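Local structure of protein transport protein HOFQ (Aggregatibacter actinomycetemcomitans, 2Y3M) at residues 109-114 and 144-149; 130-135 and 149-154. The protein is a secretin of the competence machinery, whose extra-membranous domains bind DNA and probably take part in DNA uptake across the outer membrane. All coordinates share one frame; numbering follows the deposited sequence.

Contact 1 of 2, residues 109-114 and 144-149; sequences TIKLHF and SNLLLI
Ile110 and Leu147 face each other as an antiparallel hydrogen-bonded pair, gripped from both sides: Ile110 N donates to Leu147 O at 2.6 Å and Leu147 N returns a bond to Ile110 O at 2.8 Å. Two residues on, Leu112 N donates to Asn145 O at 3.2 Å, so the backbone ladder runs past the end of strand 109-111. The side chains alternate between the two faces. On the covered one, CG of Leu112 stands anti to its carbonyl carbon (chi1 -60°), which brings CD1 to 3.9 Å from Leu147 CD1; Ile110 lies alongside Ile149, its CD1 4.2 Å from Ile149 CG2. Helices 117-125 and 153-166 close over this layer, with Val120 against Leu112 and Leu147 and Ile163 against Ile110 and Leu112. On the other face Leu146 CD2 packs on Lys111 CG at 3.5 Å while the extended lysine runs on away. The Asn145 side chain crosses that of Leu112 at about a right angle; its ND2 binds Ala115 O and its OD1 takes Ala117 N. The edge strand is thus held by backbone bonds and an apolar, helix-covered face, with a lighter contact to Leu146 opposite, and Asn145 links the turn before strand 146-151 to the start of helix 117-125.

Contact 2 of 2, residues 130-135 and 149-154; sequences SLLSPN and IQDEPR
A strand-to-helix junction in the secretin short domain, where strand 146-151 gives way to helix 153-166, is joined here to the loop that leads from helix 117-125 to strand 137-141. Asp151, the last residue of the strand, holds that loop with both carboxylate oxygens. OD2 of Asp151 accepts the backbone N of Ser133 at 3.0 Å through its syn lone pair, while OD1 of Asp151 takes the hydroxyl OG of Ser133 at 2.5 Å, a length too short to be read closely. The serine hydroxyl lies between its own backbone N and carbonyl carbon (chi1 82°), which brings OG round to the carboxylate beside the N-H. Each oxygen has further work: OD1 also receives Glu152 N at 2.8 Å, from 40° above the carboxylate plane, and OD2 binds Ser155 OG in the first turn of the helix. These bonds fix the rotation of a buried carboxylate, and the donors would probably favour its charged form, although the carboxylate of Glu152, the N-cap residue, lies nearby. Deeper in, Leu132 crosses Ile149, and both rest on Ile138 and Ile159; Leu132 CD2 meets Ile149 CD1 at 3.8 Å, and Leu132 CB lies 3.4 Å from Asp151 OD2.

In the fold
Strand 146-151 runs through both contacts, whose centres lie about 17 Å apart. Contact 1 pairs its first part with strand 106-111, the outermost strand of the five-stranded antiparallel sheet on that side; contact 2 takes its far end, where the chain turns into helix 153-166. Ile149 is common to both, set against strand 106-111 in one and the 130-135 loop in the other. The segments alternate along the chain: in sequence, helix 117-125 and strand 137-141 fall between successive segments, and helix 153-166 packs against residues of each contact. Both belong to the secretin short domain; helices packed on one face of an antiparallel sheet are consistent with the fold that these domains share with type I KH domains.

Contact 1 of 2, residues 109-114 and 144-149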
ATOM      1  N   THR B 109      17.367 -28.618 -11.225  1.00 42.11           N
ATOM      2  CA  THR B 109      16.622 -28.142 -10.077  1.00 40.51           C
ATOM      3  C   THR B 109      17.366 -28.595  -8.838  1.00 38.72           C
ATOM      4  O   THR B 109      17.662 -29.775  -8.677  1.00 40.86           O
ATOM      5  CB  THR B 109      15.207 -28.726 -10.060  1.00 44.37           C
ATOM      6  OG1 THR B 109      14.501 -28.290 -11.227  1.00 47.82           O
ATOM      7  CG2 THR B 109      14.450 -28.293  -8.807  1.00 42.98           C
ATOM      8  N   ILE B 110      17.677 -27.652  -7.964  1.00 38.96           N
ATOM      9  CA  ILE B 110      18.325 -27.996  -6.714  1.00 37.90           C
ATOM     10  C   ILE B 110      17.394 -27.657  -5.555  1.00 37.33           C
ATOM     11  O   ILE B 110      16.949 -26.520  -5.405  1.00 36.54           O
ATOM     12  CB  ILE B 110      19.721 -27.342  -6.599  1.00 36.32           C
ATOM     13  CG1 ILE B 110      20.590 -27.798  -7.781  1.00 38.56           C
ATOM     14  CG2 ILE B 110      20.392 -27.737  -5.293  1.00 36.35           C
ATOM     15  CD1 ILE B 110      21.708 -26.861  -8.147  1.00 38.23           C
ATOM     16  N   LYS B 111      17.072 -28.678  -4.770  1.00 38.91           N
ATOM     17  CA  LYS B 111      16.183 -28.534  -3.633  1.00 39.53           C
ATOM     18  C   LYS B 111      17.034 -28.426  -2.381  1.00 39.06           C
ATOM     19  O   LYS B 111      17.727 -29.371  -2.017  1.00 40.48           O
ATOM     20  CB  LYS B 111      15.257 -29.744  -3.527  1.00 42.62           C
ATOM     21  CG  LYS B 111      14.409 -29.995  -4.756  1.00 44.70           C
ATOM     22  CD  LYS B 111      13.520 -31.205  -4.552  1.00 48.94           C
ATOM     23  CE  LYS B 111      12.437 -31.289  -5.609  1.00 52.14           C
ATOM     24  NZ  LYS B 111      11.466 -32.384  -5.289  1.00 57.31           N
ATOM     25  N   LEU B 112      16.984 -27.278  -1.716  1.00 38.08           N
ATOM     26  CA  LEU B 112      17.810 -27.078  -0.529  1.00 38.73           C
ATOM     27  C   LEU B 112      17.180 -27.685   0.714  1.00 42.14           C
ATOM     28  O   LEU B 112      15.959 -27.790   0.807  1.00 43.50           O
ATOM     29  CB  LEU B 112      18.116 -25.600  -0.327  1.00 37.40           C
ATOM     30  CG  LEU B 112      18.867 -24.956  -1.490  1.00 34.87           C
ATOM     31  CD1 LEU B 112      18.864 -23.463  -1.315  1.00 35.14           C
ATOM     32  CD2 LEU B 112      20.294 -25.490  -1.605  1.00 33.63           C
ATOM     33  N   HIS B 113      18.025 -28.093   1.658  1.00 44.50           N
ATOM     34  CA  HIS B 113      17.565 -28.770   2.873  1.00 48.78           C
ATOM     35  C   HIS B 113      17.941 -28.023   4.151  1.00 51.51           C
ATOM     36  O   HIS B 113      17.295 -28.200   5.186  1.00 55.65           O
ATOM     37  CB  HIS B 113      18.112 -30.203   2.931  1.00 51.29           C
ATOM     38  CG  HIS B 113      17.580 -31.102   1.858  1.00 50.73           C
ATOM     39  ND1 HIS B 113      16.479 -31.911   2.040  1.00 53.65           N
ATOM     40  CD2 HIS B 113      18.000 -31.320   0.588  1.00 48.53           C
ATOM     41  CE1 HIS B 113      16.242 -32.585   0.929  1.00 53.11           C
ATOM     42  NE2 HIS B 113      17.152 -32.248   0.035  1.00 49.89           N
ATOM     43  N   PHE B 114      18.989 -27.203   4.087  1.00 49.95           N
ATOM     44  CA  PHE B 114      19.493 -26.532   5.287  1.00 53.76           C
ATOM     45  C   PHE B 114      19.715 -25.033   5.109  1.00 52.15           C
ATOM     46  O   PHE B 114      19.452 -24.253   6.022  1.00 55.59           O
ATOM     47  CB  PHE B 114      20.769 -27.211   5.800  1.00 56.92           C
ATOM     48  CG  PHE B 114      20.589 -28.670   6.128  1.00 59.86           C
ATOM     49  CD1 PHE B 114      20.007 -29.060   7.334  1.00 65.18           C
ATOM     50  CD2 PHE B 114      20.996 -29.654   5.230  1.00 57.99           C
ATOM     51  CE1 PHE B 114      19.832 -30.408   7.638  1.00 68.69           C
ATOM     52  CE2 PHE B 114      20.827 -31.007   5.525  1.00 61.52           C
ATOM     53  CZ  PHE B 114      20.245 -31.384   6.730  1.00 66.90           C
ATOM     54  N   SER B 144       9.725 -22.125  -1.420  1.00 48.75           N
ATOM     55  CA  SER B 144       9.912 -23.530  -1.751  1.00 47.62           C
ATOM     56  C   SER B 144      11.378 -23.914  -1.581  1.00 45.09           C
ATOM     57  O   SER B 144      11.726 -25.092  -1.587  1.00 45.23           O
ATOM     58  CB  SER B 144       9.441 -23.812  -3.179  1.00 48.90           C
ATOM     59  OG  SER B 144      10.075 -22.955  -4.109  1.00 48.06           O
ATOM     60  N   ASN B 145      12.222 -22.897  -1.420  1.00 44.47           N
ATOM     61  CA  ASN B 145      13.664 -23.052  -1.241  1.00 43.52           C
ATOM     62  C   ASN B 145      14.324 -23.877  -2.351  1.00 42.22           C
ATOM     63  O   ASN B 145      15.189 -24.712  -2.095  1.00 42.67           O
ATOM     64  CB  ASN B 145      13.994 -23.583   0.160  1.00 44.99           C
ATOM     65  CG  ASN B 145      15.300 -23.030   0.699  1.00 46.15           C
ATOM     66  OD1 ASN B 145      15.767 -21.972   0.273  1.00 46.20           O
ATOM     67  ND2 ASN B 145      15.894 -23.742   1.645  1.00 47.70           N
ATOM     68  N   LEU B 146      13.885 -23.623  -3.583  1.00 41.93           N
ATOM     69  CA  LEU B 146      14.418 -24.272  -4.777  1.00 41.38           C
ATOM     70  C   LEU B 146      15.400 -23.342  -5.479  1.00 39.82           C
ATOM     71  O   LEU B 146      15.280 -22.122  -5.376  1.00 40.04           O
ATOM     72  CB  LEU B 146      13.288 -24.609  -5.761  1.00 43.01           C
ATOM     73  CG  LEU B 146      12.153 -25.556  -5.372  1.00 46.57           C
ATOM     74  CD1 LEU B 146      10.995 -25.422  -6.350  1.00 50.28           C
ATOM     75  CD2 LEU B 146      12.614 -26.996  -5.303  1.00 47.96           C
ATOM     76  N   LEU B 147      16.360 -23.931  -6.188  1.00 39.14           N
ATOM     77  CA  LEU B 147      17.235 -23.204  -7.106  1.00 38.03           C
ATOM     78  C   LEU B 147      17.162 -23.900  -8.461  1.00 38.29           C
ATOM     79  O   LEU B 147      17.329 -25.117  -8.552  1.00 39.66           O
ATOM     80  CB  LEU B 147      18.683 -23.211  -6.611  1.00 37.91           C
ATOM     81  CG  LEU B 147      19.227 -22.164  -5.636  1.00 39.60           C
ATOM     82  CD1 LEU B 147      20.349 -22.764  -4.803  1.00 42.51           C
ATOM     83  CD2 LEU B 147      19.740 -20.946  -6.359  1.00 38.91           C
ATOM     84  N   LEU B 148      16.904 -23.126  -9.508  1.00 38.27           N
ATOM     85  CA  LEU B 148      16.848 -23.650 -10.868  1.00 39.41           C
ATOM     86  C   LEU B 148      17.962 -22.985 -11.672  1.00 37.74           C
ATOM     87  O   LEU B 148      17.995 -21.758 -11.798  1.00 37.68           O
ATOM     88  CB  LEU B 148      15.478 -23.360 -11.491  1.00 42.30           C
ATOM     89  CG  LEU B 148      15.034 -24.030 -12.801  1.00 47.10           C
ATOM     90  CD1 LEU B 148      13.533 -23.824 -13.035  1.00 51.66           C
ATOM     91  CD2 LEU B 148      15.822 -23.552 -14.024  1.00 47.77           C
ATOM     92  N   ILE B 149      18.870 -23.793 -12.212  1.00 37.25           N
ATOM     93  CA  ILE B 149      20.001 -23.271 -12.972  1.00 35.85           C
ATOM     94  C   ILE B 149      20.004 -23.710 -14.439  1.00 37.18           C
ATOM     95  O   ILE B 149      19.732 -24.868 -14.755  1.00 39.80           O
ATOM     96  CB  ILE B 149      21.365 -23.596 -12.285  1.00 35.25           C
ATOM     97  CG1 ILE B 149      22.537 -23.134 -13.166  1.00 34.25           C
ATOM     98  CG2 ILE B 149      21.455 -25.072 -11.908  1.00 37.39           C
ATOM     99  CD1 ILE B 149      23.889 -23.229 -12.516  1.00 36.05           C
TER

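Contact 2 of 2, residues 130-135 and 149-154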
ATOM      1  N   SER B 130      32.121 -13.270 -12.730  1.00 61.06           N
ATOM      2  CA  SER B 130      30.802 -13.840 -12.963  1.00 57.15           C
ATOM      3  C   SER B 130      30.745 -15.301 -12.518  1.00 54.12           C
ATOM      4  O   SER B 130      31.687 -16.067 -12.728  1.00 56.44           O
ATOM      5  CB  SER B 130      30.384 -13.693 -14.430  1.00 60.39           C
ATOM      6  OG  SER B 130      31.390 -14.165 -15.311  1.00 65.46           O
ATOM      7  N   LEU B 131      29.634 -15.653 -11.877  1.00 42.33           N
ATOM      8  CA  LEU B 131      29.340 -17.015 -11.457  1.00 39.77           C
ATOM      9  C   LEU B 131      28.988 -17.900 -12.654  1.00 38.29           C
ATOM     10  O   LEU B 131      29.485 -19.016 -12.766  1.00 38.41           O
ATOM     11  CB  LEU B 131      28.179 -16.996 -10.459  1.00 38.15           C
ATOM     12  CG  LEU B 131      27.499 -18.300 -10.040  1.00 36.79           C
ATOM     13  CD1 LEU B 131      28.371 -19.078  -9.057  1.00 37.30           C
ATOM     14  CD2 LEU B 131      26.128 -17.989  -9.428  1.00 35.70           C
ATOM     15  N   LEU B 132      28.130 -17.384 -13.533  1.00 37.63           N
ATOM     16  CA  LEU B 132      27.651 -18.093 -14.722  1.00 36.96           C
ATOM     17  C   LEU B 132      28.253 -17.510 -15.995  1.00 38.76           C
ATOM     18  O   LEU B 132      28.764 -16.393 -15.989  1.00 40.53           O
ATOM     19  CB  LEU B 132      26.121 -17.982 -14.815  1.00 35.98           C
ATOM     20  CG  LEU B 132      25.246 -18.291 -13.592  1.00 34.46           C
ATOM     21  CD1 LEU B 132      23.867 -17.702 -13.764  1.00 34.65           C
ATOM     22  CD2 LEU B 132      25.143 -19.777 -13.332  1.00 34.56           C
ATOM     23  N   SER B 133      28.185 -18.271 -17.085  1.00 39.34           N
ATOM     24  CA  SER B 133      28.489 -17.751 -18.419  1.00 41.80           C
ATOM     25  C   SER B 133      27.390 -16.766 -18.830  1.00 42.46           C
ATOM     26  O   SER B 133      26.291 -16.808 -18.275  1.00 40.67           O
ATOM     27  CB  SER B 133      28.550 -18.892 -19.439  1.00 43.01           C
ATOM     28  OG  SER B 133      27.248 -19.253 -19.874  1.00 42.43           O
ATOM     29  N   PRO B 134      27.668 -15.898 -19.826  1.00 45.37           N
ATOM     30  CA  PRO B 134      26.666 -14.914 -20.268  1.00 47.00           C
ATOM     31  C   PRO B 134      25.321 -15.537 -20.669  1.00 46.56           C
ATOM     32  O   PRO B 134      24.297 -14.863 -20.618  1.00 47.31           O
ATOM     33  CB  PRO B 134      27.328 -14.255 -21.487  1.00 51.37           C
ATOM     34  CG  PRO B 134      28.799 -14.519 -21.325  1.00 51.31           C
ATOM     35  CD  PRO B 134      28.898 -15.843 -20.643  1.00 47.94           C
ATOM     36  N   ASN B 135      25.330 -16.812 -21.053  1.00 45.96           N
ATOM     37  CA  ASN B 135      24.106 -17.535 -21.403  1.00 46.55           C
ATOM     38  C   ASN B 135      23.448 -18.233 -20.217  1.00 43.35           C
ATOM     39  O   ASN B 135      22.420 -18.898 -20.369  1.00 44.28           O
ATOM     40  CB  ASN B 135      24.389 -18.549 -22.509  1.00 49.06           C
ATOM     41  CG  ASN B 135      24.727 -17.888 -23.825  1.00 53.58           C
ATOM     42  OD1 ASN B 135      23.843 -17.438 -24.552  1.00 57.45           O
ATOM     43  ND2 ASN B 135      26.012 -17.828 -24.141  1.00 54.31           N
ATOM     44  N   ILE B 149      18.870 -23.793 -12.212  1.00 37.25           N
ATOM     45  CA  ILE B 149      20.001 -23.271 -12.972  1.00 35.85           C
ATOM     46  C   ILE B 149      20.004 -23.710 -14.439  1.00 37.18           C
ATOM     47  O   ILE B 149      19.732 -24.868 -14.755  1.00 39.80           O
ATOM     48  CB  ILE B 149      21.365 -23.596 -12.285  1.00 35.25           C
ATOM     49  CG1 ILE B 149      22.537 -23.134 -13.166  1.00 34.25           C
ATOM     50  CG2 ILE B 149      21.455 -25.072 -11.908  1.00 37.39           C
ATOM     51  CD1 ILE B 149      23.889 -23.229 -12.516  1.00 36.05           C
ATOM     52  N   GLN B 150      20.300 -22.766 -15.328  1.00 36.45           N
ATOM     53  CA  GLN B 150      20.456 -23.069 -16.747  1.00 38.01           C
ATOM     54  C   GLN B 150      21.741 -22.456 -17.289  1.00 36.27           C
ATOM     55  O   GLN B 150      21.903 -21.233 -17.287  1.00 35.59           O
ATOM     56  CB  GLN B 150      19.255 -22.577 -17.557  1.00 40.76           C
ATOM     57  CG  GLN B 150      19.363 -22.911 -19.041  1.00 44.03           C
ATOM     58  CD  GLN B 150      18.191 -22.414 -19.868  1.00 49.16           C
ATOM     59  OE1 GLN B 150      17.817 -21.242 -19.812  1.00 50.10           O
ATOM     60  NE2 GLN B 150      17.618 -23.305 -20.658  1.00 54.27           N
ATOM     61  N   ASP B 151      22.645 -23.311 -17.758  1.00 36.56           N
ATOM     62  CA  ASP B 151      23.917 -22.860 -18.313  1.00 35.50           C
ATOM     63  C   ASP B 151      24.581 -23.970 -19.125  1.00 37.51           C
ATOM     64  O   ASP B 151      24.048 -25.078 -19.222  1.00 40.38           O
ATOM     65  CB  ASP B 151      24.852 -22.389 -17.187  1.00 33.76           C
ATOM     66  CG  ASP B 151      25.826 -21.320 -17.644  1.00 33.66           C
ATOM     67  OD1 ASP B 151      25.891 -21.053 -18.863  1.00 34.84           O
ATOM     68  OD2 ASP B 151      26.522 -20.733 -16.787  1.00 33.52           O
ATOM     69  N   GLU B 152      25.739 -23.667 -19.710  1.00 51.49           N
ATOM     70  CA  GLU B 152      26.594 -24.680 -20.334  1.00 50.11           C
ATOM     71  C   GLU B 152      26.805 -25.846 -19.357  1.00 44.84           C
ATOM     72  O   GLU B 152      26.824 -25.633 -18.148  1.00 42.42           O
ATOM     73  CB  GLU B 152      27.942 -24.074 -20.726  1.00 53.40           C
ATOM     74  CG  GLU B 152      27.871 -22.855 -21.639  1.00 61.58           C
ATOM     75  CD  GLU B 152      29.215 -22.142 -21.769  1.00 68.18           C
ATOM     76  OE1 GLU B 152      30.204 -22.583 -21.137  1.00 66.27           O
ATOM     77  OE2 GLU B 152      29.286 -21.134 -22.504  1.00 76.42           O
ATOM     78  N   PRO B 153      26.942 -27.081 -19.874  1.00 44.92           N
ATOM     79  CA  PRO B 153      26.912 -28.252 -18.986  1.00 42.62           C
ATOM     80  C   PRO B 153      27.948 -28.269 -17.847  1.00 39.99           C
ATOM     81  O   PRO B 153      27.615 -28.645 -16.722  1.00 38.24           O
ATOM     82  CB  PRO B 153      27.108 -29.441 -19.944  1.00 46.48           C
ATOM     83  CG  PRO B 153      27.494 -28.849 -21.259  1.00 49.92           C
ATOM     84  CD  PRO B 153      26.925 -27.476 -21.292  1.00 49.27           C
ATOM     85  N   ARG B 154      29.182 -27.868 -18.128  1.00 41.15           N
ATOM     86  CA  ARG B 154      30.223 -27.858 -17.093  1.00 40.36           C
ATOM     87  C   ARG B 154      29.906 -26.848 -15.982  1.00 38.55           C
ATOM     88  O   ARG B 154      30.132 -27.124 -14.795  1.00 37.43           O
ATOM     89  CB  ARG B 154      31.598 -27.602 -17.711  1.00 44.13           C
ATOM     90  CG  ARG B 154      32.755 -27.708 -16.731  1.00 45.78           C
ATOM     91  CD  ARG B 154      34.080 -27.971 -17.442  1.00 51.05           C
ATOM     92  NE  ARG B 154      34.156 -27.270 -18.721  1.00 54.82           N
ATOM     93  CZ  ARG B 154      34.433 -25.975 -18.866  1.00 57.77           C
ATOM     94  NH1 ARG B 154      34.683 -25.213 -17.807  1.00 58.00           N
ATOM     95  NH2 ARG B 154      34.460 -25.446 -20.079  1.00 61.74           N
TER